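Local atomic coordinates of soluble lytic murein transglycosylase (Escherichia coli, PDB entry 1QSA), a protein that cleaves the glycosidic bonds between N-acetylmuramic acid and N-acetylglucosamine in peptidoglycan, leaving a 1,6-anhydro bond in the N-acetylmuramic acid residue. Residues A[3-13]-A[28-37]; A[383-391]-A[401-409]. All coordinates share one frame; numbering follows the deposited sequence.

Contact 1: A[3-13]-A[28-37]; sequences LDEQRSRYAQI and MMPGLKDYPL. With SO4 (sulfate ion), chain C; ACT (acetate ion), chain O.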
loop_
_atom_site.group_PDB
_atom_site.type_symbol
_atom_site.label_atom_id
_atom_site.label_comp_id
_atom_site.label_asym_id
_atom_site.label_seq_id
_atom_site.Cartn_x
_atom_site.Cartn_y
_atom_site.Cartn_z
ATOM N N LEU A 3 -37.255 6.165 -11.982
ATOM C CA LEU A 3 -35.878 6.278 -11.512
ATOM C C LEU A 3 -35.316 7.641 -11.935
ATOM O O LEU A 3 -34.632 8.310 -11.162
ATOM C CB LEU A 3 -35.016 5.168 -12.119
ATOM C CG LEU A 3 -33.543 5.172 -11.699
ATOM C CD1 LEU A 3 -33.469 4.962 -10.200
ATOM C CD2 LEU A 3 -32.768 4.067 -12.427
ATOM N N ASP A 4 -35.621 8.056 -13.160
ATOM C CA ASP A 4 -35.133 9.332 -13.652
ATOM C C ASP A 4 -35.635 10.504 -12.797
ATOM O O ASP A 4 -34.852 11.394 -12.445
ATOM C CB ASP A 4 -35.517 9.521 -15.117
ATOM C CG ASP A 4 -34.903 10.771 -15.714
ATOM O OD1 ASP A 4 -33.719 10.730 -16.118
ATOM O OD2 ASP A 4 -35.600 11.795 -15.746
ATOM N N GLU A 5 -36.926 10.503 -12.448
ATOM C CA GLU A 5 -37.475 11.577 -11.607
ATOM C C GLU A 5 -36.884 11.529 -10.200
ATOM O O GLU A 5 -36.605 12.572 -9.601
ATOM C CB GLU A 5 -38.994 11.486 -11.527
ATOM C CG GLU A 5 -39.657 12.006 -12.788
ATOM C CD GLU A 5 -41.160 11.915 -12.737
ATOM O OE1 GLU A 5 -41.768 12.344 -11.726
ATOM O OE2 GLU A 5 -41.734 11.430 -13.724
ATOM N N GLN A 6 -36.707 10.321 -9.673
ATOM C CA GLN A 6 -36.120 10.152 -8.339
ATOM C C GLN A 6 -34.701 10.727 -8.296
ATOM O O GLN A 6 -34.290 11.326 -7.288
ATOM C CB GLN A 6 -36.103 8.675 -7.949
ATOM C CG GLN A 6 -37.503 8.139 -7.656
ATOM C CD GLN A 6 -37.593 6.617 -7.716
ATOM O OE1 GLN A 6 -36.590 5.924 -7.911
ATOM N NE2 GLN A 6 -38.799 6.090 -7.511
ATOM N N ARG A 7 -33.947 10.544 -9.376
ATOM C CA ARG A 7 -32.579 11.071 -9.452
ATOM C C ARG A 7 -32.562 12.585 -9.231
ATOM O O ARG A 7 -31.744 13.099 -8.457
ATOM C CB ARG A 7 -31.938 10.703 -10.789
ATOM C CG ARG A 7 -31.451 9.271 -10.801
ATOM C CD ARG A 7 -31.034 8.840 -12.187
ATOM N NE ARG A 7 -30.356 7.551 -12.144
ATOM C CZ ARG A 7 -29.787 6.977 -13.201
ATOM N NH1 ARG A 7 -29.854 7.568 -14.389
ATOM N NH2 ARG A 7 -29.177 5.802 -13.076
ATOM N N SER A 8 -33.476 13.300 -9.890
ATOM C CA SER A 8 -33.549 14.757 -9.728
ATOM C C SER A 8 -33.888 15.112 -8.277
ATOM O O SER A 8 -33.243 15.982 -7.687
ATOM C CB SER A 8 -34.605 15.375 -10.659
ATOM O OG SER A 8 -34.239 15.264 -12.028
ATOM N N ARG A 9 -34.884 14.432 -7.706
ATOM C CA ARG A 9 -35.288 14.705 -6.319
ATOM C C ARG A 9 -34.157 14.379 -5.345
ATOM O O ARG A 9 -33.982 15.081 -4.348
ATOM C CB ARG A 9 -36.558 13.944 -5.939
ATOM C CG ARG A 9 -37.777 14.351 -6.777
ATOM C CD ARG A 9 -39.086 14.028 -6.069
ATOM N NE ARG A 9 -39.222 12.630 -5.656
ATOM C CZ ARG A 9 -39.506 11.627 -6.480
ATOM N NH1 ARG A 9 -39.568 11.841 -7.792
ATOM N NH2 ARG A 9 -39.630 10.401 -6.007
ATOM N N TYR A 10 -33.348 13.374 -5.678
ATOM C CA TYR A 10 -32.220 12.983 -4.816
ATOM C C TYR A 10 -31.184 14.104 -4.770
ATOM O O TYR A 10 -30.732 14.505 -3.694
ATOM C CB TYR A 10 -31.576 11.679 -5.316
ATOM C CG TYR A 10 -30.531 11.122 -4.376
ATOM C CD1 TYR A 10 -30.898 10.553 -3.160
ATOM C CD2 TYR A 10 -29.178 11.168 -4.708
ATOM C CE1 TYR A 10 -29.937 10.041 -2.285
ATOM C CE2 TYR A 10 -28.205 10.654 -3.837
ATOM C CZ TYR A 10 -28.599 10.097 -2.633
ATOM O OH TYR A 10 -27.647 9.599 -1.763
ATOM N N ALA A 11 -30.786 14.604 -5.935
ATOM C CA ALA A 11 -29.816 15.699 -5.991
ATOM C C ALA A 11 -30.390 16.937 -5.284
ATOM O O ALA A 11 -29.682 17.628 -4.542
ATOM C CB ALA A 11 -29.475 16.026 -7.442
ATOM N N GLN A 12 -31.684 17.170 -5.457
ATOM C CA GLN A 12 -32.333 18.332 -4.854
ATOM C C GLN A 12 -32.439 18.255 -3.337
ATOM O O GLN A 12 -32.221 19.267 -2.645
ATOM C CB GLN A 12 -33.686 18.585 -5.538
ATOM C CG GLN A 12 -33.495 19.055 -6.995
ATOM C CD GLN A 12 -34.654 18.703 -7.924
ATOM O OE1 GLN A 12 -35.619 18.041 -7.528
ATOM N NE2 GLN A 12 -34.550 19.138 -9.184
ATOM N N ILE A 13 -32.725 17.073 -2.799
ATOM C CA ILE A 13 -32.834 16.946 -1.350
ATOM C C ILE A 13 -31.457 17.127 -0.695
ATOM O O ILE A 13 -31.354 17.702 0.379
ATOM C CB ILE A 13 -33.532 15.627 -0.914
ATOM C CG1 ILE A 13 -34.045 15.754 0.524
ATOM C CG2 ILE A 13 -32.590 14.430 -1.035
ATOM C CD1 ILE A 13 -34.851 14.543 0.989
ATOM N N MET A 28 -39.553 16.280 1.376
ATOM C CA MET A 28 -39.060 15.417 0.306
ATOM C C MET A 28 -38.678 13.982 0.666
ATOM O O MET A 28 -38.757 13.085 -0.180
ATOM C CB MET A 28 -37.849 16.070 -0.373
ATOM C CG MET A 28 -38.173 17.331 -1.171
ATOM S SD MET A 28 -36.710 17.967 -2.013
ATOM C CE MET A 28 -36.599 16.805 -3.394
ATOM N N MET A 29 -38.249 13.760 1.904
ATOM C CA MET A 29 -37.806 12.436 2.310
ATOM C C MET A 29 -38.746 11.266 2.030
ATOM O O MET A 29 -38.333 10.289 1.402
ATOM C CB MET A 29 -37.466 12.430 3.808
ATOM C CG MET A 29 -36.056 12.842 4.155
ATOM S SD MET A 29 -34.855 11.629 3.590
ATOM C CE MET A 29 -34.867 10.436 4.934
ATOM N N PRO A 30 -40.021 11.347 2.471
ATOM C CA PRO A 30 -40.953 10.235 2.230
ATOM C C PRO A 30 -41.122 9.836 0.763
ATOM O O PRO A 30 -41.294 8.652 0.453
ATOM C CB PRO A 30 -42.275 10.758 2.804
ATOM C CG PRO A 30 -41.855 11.756 3.816
ATOM C CD PRO A 30 -40.694 12.454 3.174
ATOM N N GLY A 31 -41.061 10.816 -0.135
ATOM C CA GLY A 31 -41.224 10.542 -1.548
ATOM C C GLY A 31 -40.050 9.821 -2.189
ATOM O O GLY A 31 -40.140 9.406 -3.342
ATOM N N LEU A 32 -38.938 9.696 -1.464
ATOM C CA LEU A 32 -37.756 9.027 -2.007
ATOM C C LEU A 32 -37.531 7.596 -1.492
ATOM O O LEU A 32 -36.518 6.979 -1.805
ATOM C CB LEU A 32 -36.510 9.896 -1.773
ATOM C CG LEU A 32 -36.308 11.069 -2.755
ATOM C CD1 LEU A 32 -35.338 12.113 -2.205
ATOM C CD2 LEU A 32 -35.799 10.527 -4.093
ATOM N N LYS A 33 -38.505 7.039 -0.773
ATOM C CA LYS A 33 -38.348 5.684 -0.226
ATOM C C LYS A 33 -38.037 4.603 -1.248
ATOM O O LYS A 33 -37.356 3.630 -0.920
ATOM C CB LYS A 33 -39.574 5.262 0.596
ATOM C CG LYS A 33 -39.710 6.007 1.907
ATOM C CD LYS A 33 -41.031 5.670 2.601
ATOM C CE LYS A 33 -41.229 6.530 3.839
ATOM N NZ LYS A 33 -42.621 6.431 4.373
ATOM N N ASP A 34 -38.534 4.754 -2.473
ATOM C CA ASP A 34 -38.286 3.744 -3.503
ATOM C C ASP A 34 -36.985 3.923 -4.286
ATOM O O ASP A 34 -36.642 3.074 -5.105
ATOM C CB ASP A 34 -39.453 3.660 -4.486
ATOM C CG ASP A 34 -40.708 3.065 -3.862
ATOM O OD1 ASP A 34 -40.640 2.443 -2.776
ATOM O OD2 ASP A 34 -41.778 3.219 -4.476
ATOM N N TYR A 35 -36.275 5.025 -4.055
ATOM C CA TYR A 35 -35.007 5.269 -4.750
ATOM C C TYR A 35 -33.914 4.391 -4.107
ATOM O O TYR A 35 -33.850 4.300 -2.879
ATOM C CB TYR A 35 -34.637 6.745 -4.635
ATOM C CG TYR A 35 -33.393 7.115 -5.413
ATOM C CD1 TYR A 35 -33.329 6.919 -6.802
ATOM C CD2 TYR A 35 -32.275 7.648 -4.769
ATOM C CE1 TYR A 35 -32.180 7.243 -7.527
ATOM C CE2 TYR A 35 -31.121 7.978 -5.477
ATOM C CZ TYR A 35 -31.070 7.772 -6.851
ATOM O OH TYR A 35 -29.913 8.077 -7.512
ATOM N N PRO A 36 -33.055 3.727 -4.919
ATOM C CA PRO A 36 -32.005 2.868 -4.347
ATOM C C PRO A 36 -31.147 3.480 -3.256
ATOM O O PRO A 36 -30.753 2.767 -2.330
ATOM C CB PRO A 36 -31.168 2.462 -5.563
ATOM C CG PRO A 36 -32.219 2.389 -6.669
ATOM C CD PRO A 36 -33.096 3.610 -6.391
ATOM N N LEU A 37 -30.866 4.777 -3.357
ATOM C CA LEU A 37 -30.030 5.414 -2.341
ATOM C C LEU A 37 -30.765 5.963 -1.106
ATOM O O LEU A 37 -30.145 6.600 -0.249
ATOM C CB LEU A 37 -29.108 6.470 -2.961
ATOM C CG LEU A 37 -28.227 5.980 -4.127
ATOM C CD1 LEU A 37 -27.253 7.081 -4.530
ATOM C CD2 LEU A 37 -27.447 4.722 -3.760
HETATM S S SO4 C . -27.682 5.027 -16.397
HETATM O O1 SO4 C . -26.387 5.361 -17.024
HETATM O O2 SO4 C . -28.327 3.911 -17.119
HETATM O O3 SO4 C . -27.437 4.630 -14.993
HETATM O O4 SO4 C . -28.561 6.203 -16.480
HETATM C C ACT O . -24.299 9.936 -1.485
HETATM O O ACT O . -23.245 10.517 -1.162
HETATM O OXT ACT O . -25.213 10.509 -2.109
HETATM C CH3 ACT O . -24.470 8.467 -1.129
HETATM O O HOH W 1 -36.471 3.328 -8.540
HETATM O O HOH W 2 -39.413 13.120 -2.826
#
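Tyr10 and Tyr35 form the aromatic centre where helix 3-13 packs on segment 28-37, which leads from helix 22-28 to helix 38-48. CE2 of Tyr35 lies over one face of the Tyr10 ring, 3.4 Å from Tyr10 CG, and the ring planes are inclined at 43°. Tyr35 has CG anti to its N (chi1 -176°), which carries the ring in against the helix, where CB of Gln6 packs 3.5 Å from Tyr35 CD1 and Leu3 CD1 meets the ring at its edge. Tyr35 OH is hydrogen-bonded to Glu390, so a tyrosine can be buried here with its hydroxyl satisfied. Leu37 CB packs against the far end of Tyr10.

Branched aliphatic side chains and a methionine fill the other end. Ile13 CG2 and Leu32 CD1 meet tip to tip at 3.8 Å, Ile13 CD1 lies 3.6 Å from Met28 CB, and the bent end of Met28 brings CE to the backbone of Arg9.

Polar bonds also bind the segment to the helix. Arg9 curls at chi3 (-55°) and donates from NH2 to Gly31 O (2.9 Å), approaching from above the carbonyl plane; a water joins its NE to Met28 O. Asp1 forms a salt bridge with Arg9 NH2 and accepts a hydrogen bond from Gln6 NE2. Arg7 pairs through NE with Glu390, while its NH1 and NH2 donate to O4 and O3 of a sulfate; Tyr10 OH donates to an acetate, both ions probably from the crystallisation liquor.

Replacing Tyr10 by an alanine would probably uncover one side of Tyr35 and the flank of Leu37, opening a gap between helix and loop.

The chemistry implies a mainly apolar joint whose polar groups are paired: Arg9 with Gly31 O and Asp1, Arg7 and Tyr35 OH with Glu390.

Contact 2: A[383-391]-A[401-409]; sequences PEMARVREL and RSEWANLVK. With SO4 (sulfate ion), chain C.
Two torsions bring the acidic groups to the arginine between helices 383-391 and 401-408. Glu384 has CG anti to its N (chi1 -175°), which sends OE2 across to Glu403, and the fold of Glu403 at chi2 (-90°) turns its carboxylate to Arg387. Arg387 grips Glu403 side-on with two nitrogens: NE donates to OE2 of Glu403 at 2.8 Å, and NH2 donates to OE1 of Glu403 at 3.0 Å, on its syn lone pair. OE2 lies in the guanidinium plane, but NE meets it on the syn side out of the carboxylate plane, so the grip is not coplanar. Glu384 OE2 lies only 2.8 Å from Glu403 OE1, with the carboxylate planes nearly perpendicular. Tyr40 OH also bonds to Glu403 OE2, and Thr67 OG1 to Arg387 NH2.

The stem of Glu403 does apolar work as well. As a knob it sits in a hole made by Glu384, Arg387, Val388 and Leu391, its CB 3.7 Å from Val388 CG2 and its CG 3.6 Å from Leu391 CD1. A glutamate suits this place because its methylenes can pack while its carboxylate reaches the arginine.

Alongside, Met385 and Trp404 run side by side in a Met-aromatic contact. The methionine sulfur lies at the edge of the six-membered ring, and its CE is 3.6 Å from Trp404 CZ3. The pliant thioether also reaches Leu407, whose CD2 is 3.9 Å from Met385 CE.

These helices run antiparallel at 152°, their axes 9.4 Å apart, in the all-helical L domain. Two acids so close in a buried contact would probably raise the proton affinity of one of them, while Arg387 offsets the charge; the chemistry thus implies an ion-pair cluster set beside an apolar helix-helix seam.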
loop_
_atom_site.group_PDB
_atom_site.type_symbol
_atom_site.label_atom_id
_atom_site.label_comp_id
_atom_site.label_asym_id
_atom_site.label_seq_id
_atom_site.Cartn_x
_atom_site.Cartn_y
_atom_site.Cartn_z
ATOM N N PRO A 383 -30.835 -5.397 -5.298
ATOM C CA PRO A 383 -30.780 -4.045 -4.738
ATOM C C PRO A 383 -29.363 -3.496 -4.537
ATOM O O PRO A 383 -29.156 -2.298 -4.714
ATOM C CB PRO A 383 -31.565 -4.168 -3.427
ATOM C CG PRO A 383 -31.547 -5.623 -3.111
ATOM C CD PRO A 383 -31.595 -6.313 -4.429
ATOM N N GLU A 384 -28.381 -4.345 -4.197
ATOM C CA GLU A 384 -27.029 -3.806 -4.024
ATOM C C GLU A 384 -26.497 -3.292 -5.370
ATOM O O GLU A 384 -25.899 -2.211 -5.436
ATOM C CB GLU A 384 -26.050 -4.805 -3.363
ATOM C CG GLU A 384 -24.674 -4.143 -3.096
ATOM C CD GLU A 384 -23.848 -4.770 -1.968
ATOM O OE1 GLU A 384 -23.822 -6.023 -1.833
ATOM O OE2 GLU A 384 -23.186 -3.995 -1.235
ATOM N N MET A 385 -26.743 -4.027 -6.454
ATOM C CA MET A 385 -26.292 -3.555 -7.762
ATOM C C MET A 385 -27.009 -2.245 -8.129
ATOM O O MET A 385 -26.415 -1.355 -8.721
ATOM C CB MET A 385 -26.532 -4.602 -8.857
ATOM C CG MET A 385 -25.962 -4.203 -10.218
ATOM S SD MET A 385 -24.147 -4.016 -10.213
ATOM C CE MET A 385 -23.627 -5.697 -10.556
ATOM N N ALA A 386 -28.290 -2.130 -7.777
ATOM C CA ALA A 386 -29.027 -0.907 -8.068
ATOM C C ALA A 386 -28.382 0.285 -7.336
ATOM O O ALA A 386 -28.324 1.385 -7.881
ATOM C CB ALA A 386 -30.491 -1.055 -7.686
ATOM N N ARG A 387 -27.878 0.065 -6.115
ATOM C CA ARG A 387 -27.212 1.158 -5.389
ATOM C C ARG A 387 -25.899 1.504 -6.094
ATOM O O ARG A 387 -25.578 2.676 -6.264
ATOM C CB ARG A 387 -26.940 0.788 -3.929
ATOM C CG ARG A 387 -28.222 0.631 -3.094
ATOM C CD ARG A 387 -27.948 0.759 -1.606
ATOM N NE ARG A 387 -27.092 -0.310 -1.107
ATOM C CZ ARG A 387 -27.508 -1.526 -0.774
ATOM N NH1 ARG A 387 -28.791 -1.861 -0.885
ATOM N NH2 ARG A 387 -26.634 -2.423 -0.337
ATOM N N VAL A 388 -25.164 0.483 -6.533
ATOM C CA VAL A 388 -23.894 0.704 -7.238
ATOM C C VAL A 388 -24.136 1.550 -8.483
ATOM O O VAL A 388 -23.418 2.521 -8.728
ATOM C CB VAL A 388 -23.225 -0.644 -7.631
ATOM C CG1 VAL A 388 -22.030 -0.403 -8.587
ATOM C CG2 VAL A 388 -22.737 -1.355 -6.360
ATOM N N ARG A 389 -25.187 1.210 -9.232
ATOM C CA ARG A 389 -25.531 1.951 -10.442
ATOM C C ARG A 389 -25.776 3.437 -10.141
ATOM O O ARG A 389 -25.245 4.306 -10.828
ATOM C CB ARG A 389 -26.769 1.335 -11.106
ATOM C CG ARG A 389 -27.286 2.111 -12.319
ATOM C CD ARG A 389 -28.528 1.449 -12.911
ATOM N NE ARG A 389 -29.060 2.223 -14.039
ATOM C CZ ARG A 389 -30.297 2.105 -14.536
ATOM N NH1 ARG A 389 -31.168 1.238 -14.020
ATOM N NH2 ARG A 389 -30.666 2.862 -15.562
ATOM N N GLU A 390 -26.546 3.725 -9.092
ATOM C CA GLU A 390 -26.818 5.112 -8.735
ATOM C C GLU A 390 -25.557 5.831 -8.298
ATOM O O GLU A 390 -25.331 6.966 -8.688
ATOM C CB GLU A 390 -27.879 5.213 -7.630
ATOM C CG GLU A 390 -29.259 4.763 -8.088
ATOM C CD GLU A 390 -29.606 5.330 -9.454
ATOM O OE1 GLU A 390 -29.748 6.561 -9.547
ATOM O OE2 GLU A 390 -29.690 4.552 -10.445
ATOM N N LEU A 391 -24.752 5.169 -7.468
ATOM C CA LEU A 391 -23.515 5.784 -6.982
ATOM C C LEU A 391 -22.569 6.130 -8.136
ATOM O O LEU A 391 -22.001 7.221 -8.167
ATOM C CB LEU A 391 -22.845 4.873 -5.963
ATOM C CG LEU A 391 -23.626 4.700 -4.652
ATOM C CD1 LEU A 391 -23.041 3.526 -3.860
ATOM C CD2 LEU A 391 -23.585 6.016 -3.836
ATOM N N ARG A 401 -17.165 2.003 -4.480
ATOM C CA ARG A 401 -16.127 0.995 -4.219
ATOM C C ARG A 401 -16.480 0.125 -2.995
ATOM O O ARG A 401 -16.318 -1.097 -3.023
ATOM C CB ARG A 401 -14.758 1.659 -4.032
ATOM C CG ARG A 401 -13.660 0.677 -3.648
ATOM C CD ARG A 401 -12.308 1.357 -3.460
ATOM N NE ARG A 401 -11.341 0.379 -2.967
ATOM C CZ ARG A 401 -10.678 -0.480 -3.741
ATOM N NH1 ARG A 401 -10.817 -0.448 -5.061
ATOM N NH2 ARG A 401 -9.842 -1.348 -3.194
ATOM N N SER A 402 -16.990 0.755 -1.933
ATOM C CA SER A 402 -17.371 0.027 -0.722
ATOM C C SER A 402 -18.526 -0.930 -0.986
ATOM O O SER A 402 -18.550 -2.045 -0.456
ATOM C CB SER A 402 -17.736 1.005 0.392
ATOM O OG SER A 402 -16.618 1.824 0.673
ATOM N N GLU A 403 -19.515 -0.476 -1.756
ATOM C CA GLU A 403 -20.640 -1.345 -2.104
ATOM C C GLU A 403 -20.162 -2.500 -2.982
ATOM O O GLU A 403 -20.538 -3.649 -2.764
ATOM C CB GLU A 403 -21.715 -0.574 -2.866
ATOM C CG GLU A 403 -22.477 0.433 -2.030
ATOM C CD GLU A 403 -23.738 -0.113 -1.357
ATOM O OE1 GLU A 403 -23.954 -1.348 -1.275
ATOM O OE2 GLU A 403 -24.517 0.736 -0.880
ATOM N N TRP A 404 -19.338 -2.182 -3.981
ATOM C CA TRP A 404 -18.823 -3.188 -4.905
ATOM C C TRP A 404 -18.013 -4.238 -4.150
ATOM O O TRP A 404 -18.091 -5.435 -4.458
ATOM C CB TRP A 404 -17.964 -2.517 -5.982
ATOM C CG TRP A 404 -17.614 -3.388 -7.154
ATOM C CD1 TRP A 404 -16.368 -3.813 -7.517
ATOM C CD2 TRP A 404 -18.507 -3.846 -8.185
ATOM N NE1 TRP A 404 -16.425 -4.496 -8.716
ATOM C CE2 TRP A 404 -17.724 -4.531 -9.149
ATOM C CE3 TRP A 404 -19.888 -3.728 -8.396
ATOM C CZ2 TRP A 404 -18.279 -5.096 -10.308
ATOM C CZ3 TRP A 404 -20.440 -4.287 -9.548
ATOM C CH2 TRP A 404 -19.634 -4.964 -10.489
ATOM N N ALA A 405 -17.266 -3.787 -3.144
ATOM C CA ALA A 405 -16.428 -4.676 -2.348
ATOM C C ALA A 405 -17.278 -5.768 -1.708
ATOM O O ALA A 405 -16.880 -6.928 -1.685
ATOM C CB ALA A 405 -15.674 -3.887 -1.281
ATOM N N ASN A 406 -18.455 -5.397 -1.202
ATOM C CA ASN A 406 -19.364 -6.368 -0.587
ATOM C C ASN A 406 -19.934 -7.317 -1.624
ATOM O O ASN A 406 -20.094 -8.502 -1.365
ATOM C CB ASN A 406 -20.546 -5.663 0.086
ATOM C CG ASN A 406 -20.182 -5.023 1.391
ATOM O OD1 ASN A 406 -19.104 -5.259 1.933
ATOM N ND2 ASN A 406 -21.101 -4.224 1.934
ATOM N N LEU A 407 -20.263 -6.780 -2.793
ATOM C CA LEU A 407 -20.841 -7.575 -3.862
ATOM C C LEU A 407 -19.890 -8.649 -4.426
ATOM O O LEU A 407 -20.302 -9.791 -4.651
ATOM C CB LEU A 407 -21.344 -6.629 -4.963
ATOM C CG LEU A 407 -22.395 -7.089 -5.972
ATOM C CD1 LEU A 407 -23.547 -7.801 -5.279
ATOM C CD2 LEU A 407 -22.900 -5.864 -6.726
ATOM N N VAL A 408 -18.606 -8.328 -4.558
ATOM C CA VAL A 408 -17.643 -9.285 -5.112
ATOM C C VAL A 408 -17.033 -10.231 -4.076
ATOM O O VAL A 408 -16.520 -11.293 -4.419
ATOM C CB VAL A 408 -16.505 -8.562 -5.890
ATOM C CG1 VAL A 408 -17.097 -7.681 -6.966
ATOM C CG2 VAL A 408 -15.649 -7.722 -4.950
ATOM N N LYS A 409 -17.141 -9.868 -2.806
ATOM C CA LYS A 409 -16.569 -10.662 -1.723
ATOM C C LYS A 409 -17.244 -12.022 -1.522
ATOM O O LYS A 409 -18.473 -12.136 -1.568
ATOM C CB LYS A 409 -16.626 -9.849 -0.424
ATOM C CG LYS A 409 -15.847 -10.422 0.749
ATOM C CD LYS A 409 -15.931 -9.477 1.935
ATOM C CE LYS A 409 -17.375 -9.322 2.416
ATOM N NZ LYS A 409 -17.608 -8.070 3.195
HETATM S S SO4 C . -27.682 5.027 -16.397
HETATM O O1 SO4 C . -26.387 5.361 -17.024
HETATM O O2 SO4 C . -28.327 3.911 -17.119
HETATM O O3 SO4 C . -27.437 4.630 -14.993
HETATM O O4 SO4 C . -28.561 6.203 -16.480
#

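In the fold
Contacts 1 and 2 come one after the other along the chain, yet meet directly in space, with centres about 18 Å apart. Glu390, on the helix of contact 2, joins them: its OE1 lies 2.8 Å from Arg7 NE in a salt bridge and 2.5 Å from Tyr35 OH, a probable hydrogen bond. Packing adds to this, with Leu37 CG 3.6 Å from Glu390 CB. Arg7 and Arg389 also share one sulfate, probably from the crystallisation liquor. The N-terminal end of the chain is thereby tied to the L domain, consistent with closure of the superhelical ring. Both contacts lie away from Glu478, the predicted active-site residue.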